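Local coordinates for protein ATPase associated with various cellular activities, AAA_5 (Staphylothermus marinus, PDB 6N0S) that probably recognises nucleic acid through this N-terminal EVE-like domain of McrB, a restriction protein whose remaining part is thought to bind and hydrolyse ATP, at residues T30-I35 and K97-I102; I74-L79 and A176-G181; Y90-I95 and Q115-I120; I102-G107 and D111-Y116. All blocks are in the same frame, centred on the assembly; numbering follows the deposited sequence.

In the fold
Three of the four contacts are buried and gather around helix 92-105; contact 2 lies at the surface, across the centre of the chain from contacts 1 and 3. Contact 1 seats that helix on edge strand 30-34, whereas contacts 3 and 4 pair it with helix 110-124, near its start and near its end respectively. All three are apolar and aromatic in chemistry, and contacts 1 and 4 are further joined by the Arg100-Asp114 salt bridge. Contact 2 is instead polar, a single His-carboxylate bond tying the C-terminal helix to the larger mixed sheet. Contacts 1 and 2 touch through Leu31 and Leu79, where the two sheets come together.

Contact 1: T30-I35 and K97-I102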
loop_
_atom_site.group_PDB
_atom_site.type_symbol
_atom_site.label_atom_id
_atom_site.label_comp_id
_atom_site.label_asym_id
_atom_site.label_seq_id
_atom_site.Cartn_x
_atom_site.Cartn_y
_atom_site.Cartn_z
ATOM N N THR A 30 -6.645 -1.252 -2.448
ATOM C CA THR A 30 -5.662 -1.658 -3.443
ATOM C C THR A 30 -4.282 -1.249 -2.987
ATOM O O THR A 30 -4.113 -0.473 -2.045
ATOM C CB THR A 30 -5.899 -1.046 -4.833
ATOM O OG1 THR A 30 -5.624 0.361 -4.785
ATOM C CG2 THR A 30 -7.314 -1.278 -5.314
ATOM N N LEU A 31 -3.303 -1.850 -3.663
ATOM C CA LEU A 31 -1.920 -1.413 -3.710
ATOM C C LEU A 31 -1.593 -1.154 -5.161
ATOM O O LEU A 31 -1.856 -2.003 -6.013
ATOM C CB LEU A 31 -0.951 -2.474 -3.177
ATOM C CG LEU A 31 -1.219 -3.052 -1.786
ATOM C CD1 LEU A 31 -0.133 -4.118 -1.458
ATOM C CD2 LEU A 31 -1.268 -1.998 -0.705
ATOM N N TRP A 32 -0.994 -0.011 -5.441
ATOM C CA TRP A 32 -0.666 0.275 -6.826
ATOM C C TRP A 32 0.429 1.321 -6.849
ATOM O O TRP A 32 0.617 2.064 -5.885
ATOM C CB TRP A 32 -1.920 0.743 -7.579
ATOM C CG TRP A 32 -2.381 2.105 -7.211
ATOM C CD1 TRP A 32 -3.260 2.439 -6.221
ATOM C CD2 TRP A 32 -2.004 3.319 -7.839
ATOM N NE1 TRP A 32 -3.448 3.793 -6.190
ATOM C CE2 TRP A 32 -2.682 4.359 -7.177
ATOM C CE3 TRP A 32 -1.141 3.631 -8.895
ATOM C CZ2 TRP A 32 -2.536 5.693 -7.539
ATOM C CZ3 TRP A 32 -0.988 4.947 -9.251
ATOM C CH2 TRP A 32 -1.685 5.973 -8.578
ATOM N N GLY A 33 1.150 1.360 -7.952
ATOM C CA GLY A 33 2.270 2.266 -8.071
ATOM C C GLY A 33 2.950 2.075 -9.409
ATOM O O GLY A 33 2.644 1.152 -10.167
HETATM N N MSE A 34 3.900 2.958 -9.675
HETATM C CA MSE A 34 4.655 2.910 -10.897
HETATM C C MSE A 34 5.829 1.978 -10.702
HETATM O O MSE A 34 6.602 2.162 -9.782
HETATM C CB MSE A 34 5.156 4.304 -11.281
HETATM C CG MSE A 34 5.948 4.342 -12.596
HETATM SE SE MSE A 34 6.558 6.190 -13.020
HETATM C CE MSE A 34 4.953 7.019 -12.865
ATOM N N ILE A 35 5.954 1.009 -11.608
ATOM C CA ILE A 35 6.874 -0.097 -11.414
ATOM C C ILE A 35 8.304 0.423 -11.288
ATOM O O ILE A 35 8.987 0.140 -10.301
ATOM C CB ILE A 35 6.704 -1.116 -12.553
ATOM C CG1 ILE A 35 5.352 -1.813 -12.400
ATOM C CG2 ILE A 35 7.846 -2.145 -12.572
ATOM C CD1 ILE A 35 4.953 -2.761 -13.542
ATOM N N LYS A 97 -8.722 4.424 -14.621
ATOM C CA LYS A 97 -10.084 4.021 -14.896
ATOM C C LYS A 97 -10.466 2.810 -14.057
ATOM O O LYS A 97 -11.591 2.713 -13.566
ATOM C CB LYS A 97 -10.204 3.764 -16.404
ATOM C CG LYS A 97 -11.555 3.364 -16.903
ATOM C CD LYS A 97 -11.536 3.214 -18.431
ATOM C CE LYS A 97 -12.895 2.785 -18.977
ATOM N NZ LYS A 97 -13.908 3.913 -18.906
ATOM N N VAL A 98 -9.535 1.883 -13.850
ATOM C CA VAL A 98 -9.814 0.726 -12.998
ATOM C C VAL A 98 -9.990 1.154 -11.548
ATOM O O VAL A 98 -10.892 0.682 -10.843
ATOM C CB VAL A 98 -8.684 -0.308 -13.134
ATOM C CG1 VAL A 98 -8.841 -1.390 -12.084
ATOM C CG2 VAL A 98 -8.640 -0.881 -14.551
ATOM N N LEU A 99 -9.094 2.016 -11.060
ATOM C CA LEU A 99 -9.204 2.485 -9.674
ATOM C C LEU A 99 -10.460 3.317 -9.458
ATOM O O LEU A 99 -11.113 3.203 -8.410
ATOM C CB LEU A 99 -7.980 3.305 -9.300
ATOM C CG LEU A 99 -6.648 2.531 -9.321
ATOM C CD1 LEU A 99 -5.440 3.489 -9.202
ATOM C CD2 LEU A 99 -6.674 1.542 -8.198
ATOM N N ARG A 100 -10.799 4.190 -10.409
ATOM C CA ARG A 100 -12.016 5.004 -10.230
ATOM C C ARG A 100 -13.243 4.115 -10.053
ATOM O O ARG A 100 -14.098 4.368 -9.188
ATOM C CB ARG A 100 -12.203 5.950 -11.426
ATOM C CG ARG A 100 -13.559 6.780 -11.411
ATOM C CD ARG A 100 -13.598 7.874 -12.514
ATOM N NE ARG A 100 -12.582 8.908 -12.340
ATOM C CZ ARG A 100 -12.696 9.997 -11.595
ATOM N NH1 ARG A 100 -13.819 10.265 -10.928
ATOM N NH2 ARG A 100 -11.662 10.827 -11.521
ATOM N N LYS A 101 -13.353 3.060 -10.865
ATOM C CA LYS A 101 -14.456 2.123 -10.699
ATOM C C LYS A 101 -14.416 1.466 -9.330
ATOM O O LYS A 101 -15.438 1.379 -8.640
ATOM C CB LYS A 101 -14.431 1.079 -11.814
ATOM C CG LYS A 101 -15.394 -0.077 -11.600
ATOM C CD LYS A 101 -15.502 -0.931 -12.863
ATOM C CE LYS A 101 -16.046 -2.319 -12.569
ATOM N NZ LYS A 101 -17.265 -2.272 -11.700
ATOM N N ILE A 102 -13.245 0.996 -8.902
ATOM C CA ILE A 102 -13.178 0.356 -7.591
ATOM C C ILE A 102 -13.567 1.342 -6.495
ATOM O O ILE A 102 -14.305 0.997 -5.561
ATOM C CB ILE A 102 -11.779 -0.238 -7.351
ATOM C CG1 ILE A 102 -11.552 -1.416 -8.279
ATOM C CG2 ILE A 102 -11.666 -0.716 -5.932
ATOM C CD1 ILE A 102 -10.088 -1.810 -8.467
#
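Leu99 reaches from its helix to Trp32 and Thr30 on the strand, and the aromatic part of the contact is a CH-pi interaction. Its CD1 methyl sits over the five-membered ring of Trp32, 3.5 Å from the ring centroid and only 10° off the ring normal. The atom it approaches most closely is CE2, at the junction of the two fused rings. In Trp32, chi1 of 72° places CG between the backbone N and the carbonyl carbon, directing the ring toward the helix, and chi2 turns a face to Leu99. A branched leucine suits the place, since its second methyl remains available for another neighbour.

The rest is van der Waals packing, most of it by that second methyl. Leu99 CD2 lies 3.8 Å from Thr30 OG1 and 4.1 Å from Thr30 CG2, and the threonine methyl CG2 also meets Ile102 CD1 at 4.2 Å, one helical turn further on. The one polar atom of the indole is satisfied elsewhere: Trp32 NE1 is hydrogen-bonded to Tyr116 OH. A sulfate, probably from the crystallisation liquor, lies about 4 Å from the Trp32 side chain.

Strand 30-34 and helix 92-105 run nearly antiparallel here, their segment axes 158° apart and 11.2 Å at closest approach. The strand edges a small antiparallel sheet of this EVE-like domain beside strand 132-136, while helix 110-124 packs against both Trp32 and Leu99.

Contact 2: I74-L79 and A176-G181; sequences IGESVL and AIHSRG
Glu76 and His178 mark the closest backbone approach, their CA atoms 8.3 Å apart, where extended strand 72-80 passes the last turn of helix 171-178. The link is a His-carboxylate hydrogen bond that fastens the C-terminal helix of the EVE-like domain to its larger mixed sheet, in which strand 72-80 lies between strands 54-61 and 138-148. His178 ND1 donates to Glu76 OE2 at 2.6 Å, a short bond. The oxygen lies at the ring edge, near the imidazole plane, and the bond is moderately bent, with an N-H...O angle of 158°. A long, flexible glutamate suits this position: its chain stays extended beyond CG and spans the gap that the backbones leave.

Both carboxylate oxygens have further partners, since OE1 bonds to Tyr174 OH and OE2 also to Tyr143 OH, which helps to fix the rotation of the group. The His178 ring meets that of Tyr174, with planes about 15° apart. Nearby, the Arg180 side chain folds back along the helix end and NH1 donates to Ala176 O at 3.0 Å. Across the contact, His178 ND1 meets Glu76 OE2 from above the carboxylate, 43° out of its plane.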
loop_
_atom_site.group_PDB
_atom_site.type_symbol
_atom_site.label_atom_id
_atom_site.label_comp_id
_atom_site.label_asym_id
_atom_site.label_seq_id
_atom_site.Cartn_x
_atom_site.Cartn_y
_atom_site.Cartn_z
ATOM N N ILE A 74 -3.162 2.399 10.742
ATOM C CA ILE A 74 -4.601 2.571 10.898
ATOM C C ILE A 74 -5.407 1.284 10.720
ATOM O O ILE A 74 -6.556 1.222 11.171
ATOM C CB ILE A 74 -5.149 3.668 9.951
ATOM C CG1 ILE A 74 -4.971 3.285 8.474
ATOM C CG2 ILE A 74 -4.527 5.042 10.305
ATOM C CD1 ILE A 74 -5.767 4.231 7.547
ATOM N N GLY A 75 -4.859 0.273 10.068
ATOM C CA GLY A 75 -5.621 -0.946 9.860
ATOM C C GLY A 75 -4.814 -1.940 9.066
ATOM O O GLY A 75 -3.647 -1.692 8.729
ATOM N N GLU A 76 -5.455 -3.062 8.742
ATOM C CA GLU A 76 -4.771 -4.081 7.966
ATOM C C GLU A 76 -5.739 -4.784 7.039
ATOM O O GLU A 76 -6.952 -4.703 7.202
ATOM C CB GLU A 76 -4.061 -5.085 8.885
ATOM C CG GLU A 76 -4.925 -5.724 9.958
ATOM C CD GLU A 76 -4.151 -6.790 10.709
ATOM O OE1 GLU A 76 -4.080 -7.930 10.182
ATOM O OE2 GLU A 76 -3.581 -6.455 11.775
ATOM N N SER A 77 -5.181 -5.446 6.032
ATOM C CA SER A 77 -5.956 -6.141 5.020
ATOM C C SER A 77 -5.178 -7.362 4.562
ATOM O O SER A 77 -4.089 -7.651 5.063
ATOM C CB SER A 77 -6.272 -5.229 3.833
ATOM O OG SER A 77 -5.073 -4.824 3.237
ATOM N N VAL A 78 -5.703 -8.026 3.539
ATOM C CA VAL A 78 -5.177 -9.296 3.054
ATOM C C VAL A 78 -4.977 -9.184 1.548
ATOM O O VAL A 78 -5.845 -8.675 0.831
ATOM C CB VAL A 78 -6.127 -10.469 3.400
ATOM C CG1 VAL A 78 -5.630 -11.760 2.813
ATOM C CG2 VAL A 78 -6.245 -10.635 4.906
ATOM N N LEU A 79 -3.824 -9.633 1.079
ATOM C CA LEU A 79 -3.498 -9.686 -0.341
ATOM C C LEU A 79 -3.381 -11.158 -0.737
ATOM O O LEU A 79 -2.394 -11.817 -0.394
ATOM C CB LEU A 79 -2.197 -8.922 -0.599
ATOM C CG LEU A 79 -1.505 -9.121 -1.942
ATOM C CD1 LEU A 79 -2.416 -8.931 -3.015
ATOM C CD2 LEU A 79 -0.345 -8.139 -2.111
ATOM N N ALA A 176 3.320 -7.400 16.828
ATOM C CA ALA A 176 3.457 -6.278 17.749
ATOM C C ALA A 176 2.448 -5.172 17.443
ATOM O O ALA A 176 1.877 -4.565 18.361
ATOM C CB ALA A 176 4.879 -5.721 17.685
ATOM N N ILE A 177 2.265 -4.853 16.160
ATOM C CA ILE A 177 1.328 -3.810 15.752
ATOM C C ILE A 177 -0.102 -4.318 15.864
ATOM O O ILE A 177 -0.984 -3.652 16.420
ATOM C CB ILE A 177 1.650 -3.356 14.312
ATOM C CG1 ILE A 177 2.973 -2.585 14.251
ATOM C CG2 ILE A 177 0.522 -2.493 13.738
ATOM C CD1 ILE A 177 3.496 -2.398 12.804
ATOM N N HIS A 178 -0.343 -5.505 15.317
ATOM C CA HIS A 178 -1.643 -6.144 15.407
ATOM C C HIS A 178 -2.139 -6.202 16.842
ATOM O O HIS A 178 -3.324 -5.988 17.100
ATOM C CB HIS A 178 -1.552 -7.552 14.830
ATOM C CG HIS A 178 -2.869 -8.273 14.771
ATOM N ND1 HIS A 178 -3.862 -7.934 13.879
ATOM C CD2 HIS A 178 -3.331 -9.344 15.458
ATOM C CE1 HIS A 178 -4.889 -8.755 14.036
ATOM N NE2 HIS A 178 -4.586 -9.625 14.982
ATOM N N SER A 179 -1.246 -6.488 17.788
ATOM C CA SER A 179 -1.639 -6.673 19.179
ATOM C C SER A 179 -1.927 -5.350 19.865
ATOM O O SER A 179 -2.341 -5.340 21.028
ATOM C CB SER A 179 -0.545 -7.446 19.945
ATOM O OG SER A 179 0.481 -6.581 20.423
ATOM N N ARG A 180 -1.707 -4.241 19.171
ATOM C CA ARG A 180 -1.971 -2.923 19.703
ATOM C C ARG A 180 -3.242 -2.365 19.060
ATOM O O ARG A 180 -3.776 -2.880 18.071
ATOM C CB ARG A 180 -0.757 -2.009 19.491
ATOM C CG ARG A 180 0.288 -2.150 20.582
ATOM C CD ARG A 180 1.630 -1.572 20.190
ATOM N NE ARG A 180 2.608 -1.637 21.280
ATOM C CZ ARG A 180 3.562 -2.566 21.419
ATOM N NH1 ARG A 180 3.728 -3.559 20.543
ATOM N NH2 ARG A 180 4.379 -2.486 22.454
ATOM N N GLY A 181 -3.744 -1.309 19.644
ATOM C CA GLY A 181 -5.130 -0.955 19.348
ATOM C C GLY A 181 -6.075 -2.060 18.811
ATOM O O GLY A 181 -6.829 -1.875 17.833
ATOM O OXT GLY A 181 -6.127 -3.196 19.309
#

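Contact 3: Y90-I95 and Q115-I120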
loop_
_atom_site.group_PDB
_atom_site.type_symbol
_atom_site.label_atom_id
_atom_site.label_comp_id
_atom_site.label_asym_id
_atom_site.label_seq_id
_atom_site.Cartn_x
_atom_site.Cartn_y
_atom_site.Cartn_z
ATOM N N TYR A 90 -0.308 -1.907 -16.325
ATOM C CA TYR A 90 -1.227 -0.878 -16.809
ATOM C C TYR A 90 -0.488 0.389 -17.197
ATOM O O TYR A 90 0.542 0.737 -16.610
ATOM C CB TYR A 90 -2.249 -0.487 -15.754
ATOM C CG TYR A 90 -3.146 -1.592 -15.290
ATOM C CD1 TYR A 90 -2.764 -2.447 -14.260
ATOM C CD2 TYR A 90 -4.387 -1.779 -15.868
ATOM C CE1 TYR A 90 -3.609 -3.459 -13.825
ATOM C CE2 TYR A 90 -5.227 -2.788 -15.444
ATOM C CZ TYR A 90 -4.841 -3.611 -14.423
ATOM O OH TYR A 90 -5.693 -4.604 -14.020
ATOM N N SER A 91 -1.046 1.109 -18.166
ATOM C CA SER A 91 -0.643 2.498 -18.312
ATOM C C SER A 91 -1.405 3.355 -17.301
ATOM O O SER A 91 -2.269 2.881 -16.578
ATOM C CB SER A 91 -0.900 3.000 -19.728
ATOM O OG SER A 91 -2.277 3.101 -19.957
ATOM N N TRP A 92 -1.042 4.632 -17.242
ATOM C CA TRP A 92 -1.664 5.553 -16.291
ATOM C C TRP A 92 -3.135 5.772 -16.606
ATOM O O TRP A 92 -3.970 5.662 -15.688
ATOM C CB TRP A 92 -0.857 6.855 -16.297
ATOM C CG TRP A 92 -1.466 8.019 -15.578
ATOM C CD1 TRP A 92 -1.782 9.239 -16.112
ATOM C CD2 TRP A 92 -1.797 8.094 -14.187
ATOM N NE1 TRP A 92 -2.285 10.069 -15.141
ATOM C CE2 TRP A 92 -2.311 9.394 -13.951
ATOM C CE3 TRP A 92 -1.714 7.188 -13.118
ATOM C CZ2 TRP A 92 -2.729 9.812 -12.704
ATOM C CZ3 TRP A 92 -2.138 7.604 -11.873
ATOM C CH2 TRP A 92 -2.663 8.911 -11.678
ATOM N N PRO A 93 -3.539 6.032 -17.844
ATOM C CA PRO A 93 -4.978 6.189 -18.088
ATOM C C PRO A 93 -5.746 4.926 -17.773
ATOM O O PRO A 93 -6.846 4.997 -17.223
ATOM C CB PRO A 93 -5.042 6.592 -19.569
ATOM C CG PRO A 93 -3.674 7.104 -19.895
ATOM C CD PRO A 93 -2.731 6.323 -19.044
ATOM N N GLU A 94 -5.169 3.760 -18.055
ATOM C CA GLU A 94 -5.858 2.497 -17.807
ATOM C C GLU A 94 -6.061 2.267 -16.314
ATOM O O GLU A 94 -7.138 1.858 -15.878
ATOM C CB GLU A 94 -5.044 1.330 -18.396
ATOM C CG GLU A 94 -5.013 1.239 -19.900
ATOM C CD GLU A 94 -3.885 0.316 -20.410
ATOM O OE1 GLU A 94 -3.219 -0.382 -19.606
ATOM O OE2 GLU A 94 -3.656 0.310 -21.632
ATOM N N ILE A 95 -5.010 2.454 -15.511
ATOM C CA ILE A 95 -5.177 2.119 -14.099
ATOM C C ILE A 95 -6.068 3.147 -13.406
ATOM O O ILE A 95 -6.812 2.798 -12.494
ATOM C CB ILE A 95 -3.814 1.959 -13.398
ATOM C CG1 ILE A 95 -3.999 1.196 -12.076
ATOM C CG2 ILE A 95 -3.140 3.299 -13.150
ATOM C CD1 ILE A 95 -2.726 0.785 -11.444
ATOM N N GLN A 115 -9.903 14.518 -6.949
ATOM C CA GLN A 115 -8.849 15.147 -6.161
ATOM C C GLN A 115 -7.697 14.192 -5.888
ATOM O O GLN A 115 -6.556 14.631 -5.806
ATOM C CB GLN A 115 -9.400 15.656 -4.841
ATOM C CG GLN A 115 -10.327 16.882 -4.987
ATOM C CD GLN A 115 -11.362 16.985 -3.889
ATOM O OE1 GLN A 115 -11.140 16.549 -2.762
ATOM N NE2 GLN A 115 -12.513 17.561 -4.216
ATOM N N TYR A 116 -7.987 12.900 -5.708
ATOM C CA TYR A 116 -6.941 11.918 -5.445
ATOM C C TYR A 116 -5.965 11.869 -6.606
ATOM O O TYR A 116 -4.752 11.999 -6.418
ATOM C CB TYR A 116 -7.603 10.565 -5.172
ATOM C CG TYR A 116 -6.697 9.370 -5.003
ATOM C CD1 TYR A 116 -6.017 9.124 -3.813
ATOM C CD2 TYR A 116 -6.559 8.466 -6.026
ATOM C CE1 TYR A 116 -5.206 7.996 -3.676
ATOM C CE2 TYR A 116 -5.780 7.367 -5.911
ATOM C CZ TYR A 116 -5.093 7.127 -4.745
ATOM O OH TYR A 116 -4.332 5.993 -4.734
ATOM N N PHE A 117 -6.483 11.739 -7.829
ATOM C CA PHE A 117 -5.615 11.588 -8.986
ATOM C C PHE A 117 -4.810 12.849 -9.267
ATOM O O PHE A 117 -3.629 12.764 -9.641
ATOM C CB PHE A 117 -6.450 11.179 -10.196
ATOM C CG PHE A 117 -6.929 9.762 -10.126
ATOM C CD1 PHE A 117 -6.042 8.747 -9.792
ATOM C CD2 PHE A 117 -8.232 9.439 -10.383
ATOM C CE1 PHE A 117 -6.467 7.438 -9.711
ATOM C CE2 PHE A 117 -8.653 8.137 -10.315
ATOM C CZ PHE A 117 -7.749 7.131 -9.969
ATOM N N ILE A 118 -5.412 14.020 -9.068
ATOM C CA ILE A 118 -4.693 15.282 -9.248
ATOM C C ILE A 118 -3.535 15.364 -8.274
ATOM O O ILE A 118 -2.440 15.830 -8.620
ATOM C CB ILE A 118 -5.649 16.483 -9.075
ATOM C CG1 ILE A 118 -6.201 16.934 -10.403
ATOM C CG2 ILE A 118 -4.953 17.701 -8.511
ATOM C CD1 ILE A 118 -7.115 16.028 -10.947
ATOM N N ALA A 119 -3.760 14.934 -7.034
ATOM C CA ALA A 119 -2.689 14.956 -6.040
ATOM C C ALA A 119 -1.575 13.980 -6.401
ATOM O O ALA A 119 -0.394 14.331 -6.361
ATOM C CB ALA A 119 -3.268 14.634 -4.664
ATOM N N ILE A 120 -1.933 12.752 -6.770
ATOM C CA ILE A 120 -0.932 11.762 -7.163
ATOM C C ILE A 120 -0.146 12.248 -8.374
ATOM O O ILE A 120 1.087 12.154 -8.421
ATOM C CB ILE A 120 -1.601 10.406 -7.462
ATOM C CG1 ILE A 120 -2.272 9.815 -6.216
ATOM C CG2 ILE A 120 -0.569 9.424 -7.995
ATOM C CD1 ILE A 120 -1.395 9.761 -4.987
#
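Trp92 and Phe117 stand on backbones well separated, their CA atoms 10.3 Å apart, where the first turn of helix 92-105 faces the middle of helix 110-124. Helices 92-105 and 110-124 form a helical hairpin, and at this level the long reach of an indole and a phenyl ring spans the gap. Trp92 does so with the far corner of its six-membered ring: CH2 lies 3.9 Å from Phe117 CD1 and 4.3 Å from Ile120 CG2. With CG anti to the backbone N (chi1 169°), the indole swings out from the helix start toward the partner helix. The two rings approach obliquely, in neither a stack nor an edge-to-face arrangement, with centroids 5.9 Å apart and planes almost perpendicular.

Neighbouring side chains of helix 110-124 cover one another's ring faces: Tyr116 CD2 lies 3.7 Å above the Phe117 ring plane, toward its rim, and Ile120 CG1 lies over the centre of the Tyr116 ring. Trp92 and Ile120 also both pack on Trp32 of strand 30-34.

The first turn, which carries Trp92, has Ser91 as its N-cap, and the Glu94 side chain folds back over it: Ser91 N donates to Glu94 OE1 at 3.0 Å, meeting it from above the carboxylate plane.

Contact 4: I102-G107 and D111-Y116; sequences IFLDNG and DTIDQY
Phe103 presents its edge to the face of Tyr116, a T-shaped pair across two helices that follow each other after a short turn. The ring planes stand 78° apart with centroids separated by 5.4 Å, and the nearest atoms are Phe103 CE2 and Tyr116 CE2 at 3.6 Å. A chi1 of 174° carries the Tyr116 ring out beside the carbonyl carbon toward Phe103. His26 makes another edge-to-face pair with the same tyrosine.

Beside the rings, the CD1 end of Ile113 projects toward helix 92-105. This methyl lies 3.6 Å from Phe103 CB and the same 3.6 Å from Leu104 CG, touching two consecutive residues of the facing helix. An isoleucine fits well here because its slim CG1-CD1 arm can reach in where Phe103 and Ile113 bring their CA atoms to 7.4 Å.

The two helices form a helical hairpin, and the first ends in a Schellman motif. Gly107, at the C-prime position, takes a positive phi of 86°, which glycine adopts readily; its N bonds to Leu104 O at 3.0 Å, and Ile108 N bonds to Phe103 O. Asn106 adds a side-chain bond at the same end, ND2 donating almost straight to Ile102 O at 2.8 Å. Back from this end, Arg100 of the first helix forms a salt bridge with Asp114 of the second.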
loop_
_atom_site.group_PDB
_atom_site.type_symbol
_atom_site.label_atom_id
_atom_site.label_comp_id
_atom_site.label_asym_id
_atom_site.label_seq_id
_atom_site.Cartn_x
_atom_site.Cartn_y
_atom_site.Cartn_z
ATOM N N ILE A 102 -13.245 0.996 -8.902
ATOM C CA ILE A 102 -13.178 0.356 -7.591
ATOM C C ILE A 102 -13.567 1.342 -6.495
ATOM O O ILE A 102 -14.305 0.997 -5.561
ATOM C CB ILE A 102 -11.779 -0.238 -7.351
ATOM C CG1 ILE A 102 -11.552 -1.416 -8.279
ATOM C CG2 ILE A 102 -11.666 -0.716 -5.932
ATOM C CD1 ILE A 102 -10.088 -1.810 -8.467
ATOM N N PHE A 103 -13.056 2.575 -6.560
ATOM C CA PHE A 103 -13.340 3.511 -5.481
ATOM C C PHE A 103 -14.833 3.900 -5.471
ATOM O O PHE A 103 -15.452 3.982 -4.401
ATOM C CB PHE A 103 -12.426 4.747 -5.603
ATOM C CG PHE A 103 -10.924 4.481 -5.397
ATOM C CD1 PHE A 103 -10.430 3.269 -4.922
ATOM C CD2 PHE A 103 -10.015 5.488 -5.672
ATOM C CE1 PHE A 103 -9.043 3.073 -4.749
ATOM C CE2 PHE A 103 -8.653 5.308 -5.496
ATOM C CZ PHE A 103 -8.167 4.106 -5.029
ATOM N N LEU A 104 -15.438 4.117 -6.652
ATOM C CA LEU A 104 -16.879 4.444 -6.703
ATOM C C LEU A 104 -17.718 3.300 -6.157
ATOM O O LEU A 104 -18.627 3.522 -5.353
ATOM C CB LEU A 104 -17.339 4.785 -8.135
ATOM C CG LEU A 104 -16.887 6.124 -8.757
ATOM C CD1 LEU A 104 -17.033 6.135 -10.296
ATOM C CD2 LEU A 104 -17.603 7.328 -8.154
ATOM N N ASP A 105 -17.398 2.059 -6.536
ATOM C CA ASP A 105 -18.133 0.913 -6.007
ATOM C C ASP A 105 -17.984 0.747 -4.504
ATOM O O ASP A 105 -18.739 -0.036 -3.915
ATOM C CB ASP A 105 -17.689 -0.390 -6.684
ATOM C CG ASP A 105 -18.008 -0.418 -8.179
ATOM O OD1 ASP A 105 -18.547 0.586 -8.710
ATOM O OD2 ASP A 105 -17.701 -1.441 -8.829
ATOM N N ASN A 106 -17.047 1.451 -3.865
ATOM C CA ASN A 106 -16.848 1.365 -2.420
ATOM C C ASN A 106 -17.339 2.615 -1.718
ATOM O O ASN A 106 -17.053 2.816 -0.531
ATOM C CB ASN A 106 -15.366 1.079 -2.106
ATOM C CG ASN A 106 -15.034 -0.382 -2.258
ATOM O OD1 ASN A 106 -15.131 -1.127 -1.302
ATOM N ND2 ASN A 106 -14.745 -0.822 -3.478
ATOM N N GLY A 107 -18.110 3.443 -2.417
ATOM C CA GLY A 107 -18.789 4.555 -1.803
ATOM C C GLY A 107 -17.982 5.818 -1.702
ATOM O O GLY A 107 -18.421 6.755 -1.027
ATOM N N ASP A 111 -16.031 13.270 -6.791
ATOM C CA ASP A 111 -15.213 14.464 -6.575
ATOM C C ASP A 111 -13.927 14.132 -5.813
ATOM O O ASP A 111 -12.845 14.639 -6.135
ATOM C CB ASP A 111 -15.998 15.495 -5.773
ATOM C CG ASP A 111 -17.125 16.140 -6.557
ATOM O OD1 ASP A 111 -16.956 16.422 -7.767
ATOM O OD2 ASP A 111 -18.174 16.373 -5.938
ATOM N N THR A 112 -14.037 13.343 -4.747
ATOM C CA THR A 112 -12.847 12.969 -3.985
ATOM C C THR A 112 -11.854 12.221 -4.876
ATOM O O THR A 112 -10.663 12.534 -4.880
ATOM C CB THR A 112 -13.254 12.141 -2.757
ATOM O OG1 THR A 112 -14.107 12.942 -1.924
ATOM C CG2 THR A 112 -12.031 11.699 -1.920
ATOM N N ILE A 113 -12.345 11.290 -5.691
ATOM C CA ILE A 113 -11.494 10.558 -6.624
ATOM C C ILE A 113 -10.782 11.525 -7.574
ATOM O O ILE A 113 -9.576 11.403 -7.812
ATOM C CB ILE A 113 -12.325 9.514 -7.388
ATOM C CG1 ILE A 113 -12.952 8.530 -6.414
ATOM C CG2 ILE A 113 -11.472 8.763 -8.377
ATOM C CD1 ILE A 113 -14.000 7.579 -7.077
ATOM N N ASP A 114 -11.511 12.498 -8.141
ATOM C CA ASP A 114 -10.848 13.499 -8.975
ATOM C C ASP A 114 -9.674 14.130 -8.208
ATOM O O ASP A 114 -8.561 14.256 -8.732
ATOM C CB ASP A 114 -11.820 14.607 -9.434
ATOM C CG ASP A 114 -13.028 14.129 -10.276
ATOM O OD1 ASP A 114 -12.990 13.059 -10.921
ATOM O OD2 ASP A 114 -14.032 14.915 -10.344
ATOM N N GLN A 115 -9.903 14.518 -6.949
ATOM C CA GLN A 115 -8.849 15.147 -6.161
ATOM C C GLN A 115 -7.697 14.192 -5.888
ATOM O O GLN A 115 -6.556 14.631 -5.806
ATOM C CB GLN A 115 -9.400 15.656 -4.841
ATOM C CG GLN A 115 -10.327 16.882 -4.987
ATOM C CD GLN A 115 -11.362 16.985 -3.889
ATOM O OE1 GLN A 115 -11.140 16.549 -2.762
ATOM N NE2 GLN A 115 -12.513 17.561 -4.216
ATOM N N TYR A 116 -7.987 12.900 -5.708
ATOM C CA TYR A 116 -6.941 11.918 -5.445
ATOM C C TYR A 116 -5.965 11.869 -6.606
ATOM O O TYR A 116 -4.752 11.999 -6.418
ATOM C CB TYR A 116 -7.603 10.565 -5.172
ATOM C CG TYR A 116 -6.697 9.370 -5.003
ATOM C CD1 TYR A 116 -6.017 9.124 -3.813
ATOM C CD2 TYR A 116 -6.559 8.466 -6.026
ATOM C CE1 TYR A 116 -5.206 7.996 -3.676
ATOM C CE2 TYR A 116 -5.780 7.367 -5.911
ATOM C CZ TYR A 116 -5.093 7.127 -4.745
ATOM O OH TYR A 116 -4.332 5.993 -4.734
#